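Endo-beta-mannanase (PDB 7BOB) is an exo-beta-1,4-mannosidase of glycoside hydrolase family 5 that probably releases mannose from the ends of beta-1,4-linked manno-oligosaccharides. Local coordinates at residues I414-H426 with E573-T585. Residues are numbered along the deposited sequence; the frame is centred on the assembly and turned at random.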
loop_
_atom_site.group_PDB
_atom_site.type_symbol
_atom_site.label_atom_id
_atom_site.label_comp_id
_atom_site.label_asym_id
_atom_site.label_seq_id
_atom_site.Cartn_x
_atom_site.Cartn_y
_atom_site.Cartn_z
ATOM N N ILE A 414 7.331 -1.394 -23.241
ATOM C CA ILE A 414 6.452 -2.330 -23.939
ATOM C C ILE A 414 5.608 -1.593 -24.972
ATOM O O ILE A 414 5.491 -2.016 -26.130
ATOM C CB ILE A 414 5.575 -3.091 -22.934
ATOM C CG1 ILE A 414 6.397 -4.196 -22.258
ATOM C CG2 ILE A 414 4.329 -3.646 -23.620
ATOM C CD1 ILE A 414 5.719 -4.831 -21.042
ATOM N N LEU A 415 5.033 -0.460 -24.569
ATOM C CA LEU A 415 4.121 0.282 -25.430
ATOM C C LEU A 415 4.870 0.967 -26.556
ATOM O O LEU A 415 4.430 0.942 -27.711
ATOM C CB LEU A 415 3.344 1.321 -24.610
ATOM C CG LEU A 415 2.349 2.105 -25.457
ATOM C CD1 LEU A 415 1.188 1.219 -25.871
ATOM C CD2 LEU A 415 1.853 3.319 -24.706
ATOM N N ALA A 416 5.991 1.620 -26.237
ATOM C CA ALA A 416 6.790 2.228 -27.293
ATOM C C ALA A 416 7.230 1.172 -28.301
ATOM O O ALA A 416 7.152 1.395 -29.513
ATOM C CB ALA A 416 7.997 2.946 -26.699
ATOM N N HIS A 417 7.661 0.002 -27.808
ATOM C CA HIS A 417 8.094 -1.086 -28.680
ATOM C C HIS A 417 6.976 -1.514 -29.617
ATOM O O HIS A 417 7.199 -1.702 -30.818
ATOM C CB HIS A 417 8.561 -2.268 -27.832
ATOM C CG HIS A 417 8.941 -3.477 -28.628
ATOM N ND1 HIS A 417 8.114 -4.573 -28.757
ATOM C CD2 HIS A 417 10.071 -3.774 -29.314
ATOM C CE1 HIS A 417 8.716 -5.494 -29.486
ATOM N NE2 HIS A 417 9.902 -5.030 -29.844
ATOM N N HIS A 418 5.756 -1.652 -29.090
ATOM C CA HIS A 418 4.635 -2.076 -29.924
ATOM C C HIS A 418 4.234 -0.985 -30.919
ATOM O O HIS A 418 3.954 -1.275 -32.092
ATOM C CB HIS A 418 3.447 -2.463 -29.049
ATOM C CG HIS A 418 2.128 -2.390 -29.753
ATOM N ND1 HIS A 418 1.777 -3.252 -30.776
ATOM C CD2 HIS A 418 1.077 -1.551 -29.589
ATOM C CE1 HIS A 418 0.564 -2.950 -31.206
ATOM N NE2 HIS A 418 0.114 -1.928 -30.494
ATOM N N LEU A 419 4.206 0.273 -30.470
ATOM C CA LEU A 419 3.748 1.349 -31.338
ATOM C C LEU A 419 4.769 1.640 -32.429
ATOM O O LEU A 419 4.387 1.986 -33.550
ATOM C CB LEU A 419 3.453 2.615 -30.524
ATOM C CG LEU A 419 2.325 2.553 -29.479
ATOM C CD1 LEU A 419 2.264 3.845 -28.635
ATOM C CD2 LEU A 419 0.959 2.258 -30.108
ATOM N N LEU A 420 6.063 1.507 -32.125
ATOM C CA LEU A 420 7.075 1.678 -33.160
ATOM C C LEU A 420 6.989 0.573 -34.213
ATOM O O LEU A 420 7.155 0.840 -35.410
ATOM C CB LEU A 420 8.460 1.720 -32.524
ATOM C CG LEU A 420 8.768 3.008 -31.779
ATOM C CD1 LEU A 420 9.833 2.791 -30.708
ATOM C CD2 LEU A 420 9.187 4.092 -32.788
ATOM N N GLN A 421 6.713 -0.673 -33.789
ATOM C CA GLN A 421 6.515 -1.744 -34.763
ATOM C C GLN A 421 5.252 -1.526 -35.577
ATOM O O GLN A 421 5.159 -2.019 -36.701
ATOM C CB GLN A 421 6.440 -3.119 -34.080
ATOM C CG GLN A 421 7.684 -3.516 -33.332
ATOM C CD GLN A 421 7.703 -5.008 -32.929
ATOM O OE1 GLN A 421 6.675 -5.611 -32.595
ATOM N NE2 GLN A 421 8.882 -5.589 -32.976
ATOM N N SER A 422 4.254 -0.824 -35.027
ATOM C CA SER A 422 3.091 -0.483 -35.840
ATOM C C SER A 422 3.422 0.611 -36.858
ATOM O O SER A 422 2.828 0.654 -37.948
ATOM C CB SER A 422 1.930 -0.064 -34.946
ATOM O OG SER A 422 1.213 -1.198 -34.509
ATOM N N ALA A 423 4.370 1.491 -36.532
ATOM C CA ALA A 423 4.944 2.388 -37.532
ATOM C C ALA A 423 5.920 1.671 -38.439
ATOM O O ALA A 423 6.630 2.332 -39.202
ATOM C CB ALA A 423 5.657 3.561 -36.864
ATOM N N GLU A 424 6.002 0.344 -38.329
ATOM C CA GLU A 424 6.834 -0.473 -39.204
ATOM C C GLU A 424 8.316 -0.139 -39.040
ATOM O O GLU A 424 9.092 -0.169 -40.001
ATOM C CB GLU A 424 6.378 -0.350 -40.660
ATOM C CG GLU A 424 4.998 -0.966 -40.849
ATOM C CD GLU A 424 4.452 -0.785 -42.246
ATOM O OE1 GLU A 424 5.224 -0.975 -43.219
ATOM O OE2 GLU A 424 3.249 -0.450 -42.362
ATOM N N GLU A 425 8.711 0.162 -37.803
ATOM C CA GLU A 425 10.117 0.220 -37.429
ATOM C C GLU A 425 10.578 -1.127 -36.880
ATOM O O GLU A 425 9.773 -1.915 -36.382
ATOM C CB GLU A 425 10.348 1.315 -36.393
ATOM C CG GLU A 425 9.916 2.696 -36.880
ATOM C CD GLU A 425 11.025 3.410 -37.608
ATOM O OE1 GLU A 425 12.138 2.848 -37.722
ATOM O OE2 GLU A 425 10.794 4.537 -38.068
ATOM N N HIS A 426 11.881 -1.395 -37.014
ATOM C CA HIS A 426 12.531 -2.540 -36.376
ATOM C C HIS A 426 13.199 -2.038 -35.103
ATOM O O HIS A 426 14.116 -1.211 -35.162
ATOM C CB HIS A 426 13.566 -3.208 -37.290
ATOM C CG HIS A 426 12.974 -3.903 -38.480
ATOM N ND1 HIS A 426 11.768 -4.572 -38.436
ATOM C CD2 HIS A 426 13.425 -4.028 -39.753
ATOM C CE1 HIS A 426 11.499 -5.074 -39.629
ATOM N NE2 HIS A 426 12.491 -4.762 -40.446
ATOM N N GLU A 573 -5.043 4.347 -31.001
ATOM C CA GLU A 573 -3.750 3.695 -31.192
ATOM C C GLU A 573 -3.038 4.162 -32.468
ATOM O O GLU A 573 -1.810 4.340 -32.474
ATOM C CB GLU A 573 -3.943 2.178 -31.200
ATOM C CG GLU A 573 -2.711 1.452 -30.773
ATOM C CD GLU A 573 -2.807 -0.053 -30.938
ATOM O OE1 GLU A 573 -3.843 -0.667 -30.570
ATOM O OE2 GLU A 573 -1.820 -0.618 -31.444
ATOM N N ALA A 574 -3.780 4.344 -33.565
ATOM C CA ALA A 574 -3.138 4.766 -34.813
ATOM C C ALA A 574 -2.400 6.086 -34.631
ATOM O O ALA A 574 -1.259 6.243 -35.083
ATOM C CB ALA A 574 -4.170 4.888 -35.935
ATOM N N SER A 575 -3.021 7.036 -33.939
ATOM C CA SER A 575 -2.356 8.314 -33.722
ATOM C C SER A 575 -1.206 8.177 -32.725
ATOM O O SER A 575 -0.149 8.800 -32.902
ATOM C CB SER A 575 -3.373 9.367 -33.281
ATOM O OG SER A 575 -3.952 9.049 -32.037
ATOM N N TRP A 576 -1.368 7.345 -31.687
ATOM C CA TRP A 576 -0.232 7.067 -30.808
ATOM C C TRP A 576 0.990 6.663 -31.626
ATOM O O TRP A 576 2.092 7.197 -31.450
ATOM C CB TRP A 576 -0.580 5.958 -29.805
ATOM C CG TRP A 576 -1.667 6.311 -28.850
ATOM C CD1 TRP A 576 -2.226 7.550 -28.659
ATOM C CD2 TRP A 576 -2.353 5.420 -27.965
ATOM N NE1 TRP A 576 -3.212 7.480 -27.711
ATOM C CE2 TRP A 576 -3.310 6.187 -27.264
ATOM C CE3 TRP A 576 -2.248 4.048 -27.690
ATOM C CZ2 TRP A 576 -4.154 5.627 -26.298
ATOM C CZ3 TRP A 576 -3.091 3.488 -26.747
ATOM C CH2 TRP A 576 -4.027 4.278 -26.050
ATOM N N SER A 577 0.803 5.733 -32.552
ATOM C CA SER A 577 1.934 5.255 -33.324
ATOM C C SER A 577 2.389 6.317 -34.328
ATOM O O SER A 577 3.588 6.535 -34.525
ATOM C CB SER A 577 1.535 3.943 -33.995
ATOM O OG SER A 577 2.404 3.586 -35.035
ATOM N N ALA A 578 1.443 7.033 -34.932
ATOM C CA ALA A 578 1.819 8.123 -35.830
ATOM C C ALA A 578 2.643 9.192 -35.115
ATOM O O ALA A 578 3.453 9.874 -35.753
ATOM C CB ALA A 578 0.563 8.745 -36.444
ATOM N N TRP A 579 2.465 9.337 -33.795
ATOM C CA TRP A 579 3.257 10.297 -33.027
ATOM C C TRP A 579 4.754 10.044 -33.184
ATOM O O TRP A 579 5.527 10.978 -33.436
ATOM C CB TRP A 579 2.879 10.246 -31.544
ATOM C CG TRP A 579 3.783 11.106 -30.711
ATOM C CD1 TRP A 579 4.940 10.726 -30.095
ATOM C CD2 TRP A 579 3.621 12.514 -30.432
ATOM N NE1 TRP A 579 5.499 11.802 -29.435
ATOM C CE2 TRP A 579 4.711 12.910 -29.633
ATOM C CE3 TRP A 579 2.665 13.472 -30.797
ATOM C CZ2 TRP A 579 4.868 14.217 -29.178
ATOM C CZ3 TRP A 579 2.819 14.775 -30.344
ATOM C CH2 TRP A 579 3.914 15.134 -29.549
ATOM N N TYR A 580 5.194 8.787 -32.990
ATOM C CA TYR A 580 6.626 8.502 -33.089
ATOM C C TYR A 580 7.148 8.781 -34.493
ATOM O O TYR A 580 8.262 9.302 -34.659
ATOM C CB TYR A 580 6.925 7.052 -32.703
ATOM C CG TYR A 580 6.700 6.758 -31.250
ATOM C CD1 TYR A 580 7.715 6.956 -30.314
ATOM C CD2 TYR A 580 5.474 6.301 -30.810
ATOM C CE1 TYR A 580 7.510 6.712 -28.980
ATOM C CE2 TYR A 580 5.258 6.051 -29.484
ATOM C CZ TYR A 580 6.280 6.253 -28.577
ATOM O OH TYR A 580 6.045 5.997 -27.263
ATOM N N ALA A 581 6.373 8.411 -35.517
ATOM C CA ALA A 581 6.822 8.621 -36.894
ATOM C C ALA A 581 7.070 10.102 -37.169
ATOM O O ALA A 581 8.118 10.478 -37.704
ATOM C CB ALA A 581 5.803 8.046 -37.879
ATOM N N ALA A 582 6.136 10.964 -36.761
ATOM C CA ALA A 582 6.289 12.395 -37.022
ATOM C C ALA A 582 7.546 12.965 -36.366
ATOM O O ALA A 582 8.226 13.823 -36.944
ATOM C CB ALA A 582 5.052 13.147 -36.545
ATOM N N LEU A 583 7.885 12.489 -35.169
ATOM C CA LEU A 583 8.963 13.108 -34.411
ATOM C C LEU A 583 10.325 12.493 -34.668
ATOM O O LEU A 583 11.341 13.102 -34.309
ATOM C CB LEU A 583 8.663 13.026 -32.918
ATOM C CG LEU A 583 7.531 13.944 -32.455
ATOM C CD1 LEU A 583 7.767 14.209 -31.022
ATOM C CD2 LEU A 583 7.524 15.233 -33.235
ATOM N N LEU A 584 10.367 11.294 -35.242
ATOM C CA LEU A 584 11.635 10.648 -35.534
ATOM C C LEU A 584 12.336 11.370 -36.676
ATOM O O LEU A 584 11.715 11.677 -37.699
ATOM C CB LEU A 584 11.402 9.184 -35.893
ATOM C CG LEU A 584 11.258 8.290 -34.659
ATOM C CD1 LEU A 584 10.895 6.863 -35.056
ATOM C CD2 LEU A 584 12.535 8.333 -33.840
ATOM N N THR A 585 13.627 11.645 -36.497
ATOM C CA THR A 585 14.458 12.277 -37.514
ATOM C C THR A 585 15.514 11.294 -38.000
ATOM O O THR A 585 15.776 10.271 -37.362
ATOM C CB THR A 585 15.143 13.544 -36.977
ATOM O OG1 THR A 585 15.989 13.206 -35.866
ATOM C CG2 THR A 585 14.111 14.583 -36.547
#
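In the C-terminal alpha/beta domain, beyond the family 5 barrel, residues 414-422 and 573-583, parts of helices 406-422 and 569-583, cross at 81° in a knobs-into-holes contact whose knob is Leu419, lodged among Glu573, Trp576, Ser577 and Tyr580. Its branched end suits the hole: CD1 lies against Trp576 CB and meets the edge of the Tyr580 ring at CE2 (3.8 Å), while CD2 rests on Glu573 CG. Leu420 CD2 touches Tyr580 CB at 3.7 Å, and Tyr580 OH reaches past Ala416 to bond Glu559. Small Ser577 lets the backbones close to 4.7 Å between its CA and that of Leu419. With OG anti to its own backbone N (chi1 164°), Ser577 donates to Leu419 O (2.9 Å), which Ala423 N reaches from the opposite face. Beside this apolar packing, His418 NE2 gives its hydrogen to Glu573 OE2 (2.5 Å, 150° at the hydrogen), from above the carboxylate plane; OE1 is in a salt bridge with Arg569. An alanine in place of Glu573 would probably leave His418 NE2 and Arg569 without their acceptor and Leu419 CD2 without one wall. The carboxylate could favour a protonated imidazole, though its salt bridge with Arg569 would probably temper that effect.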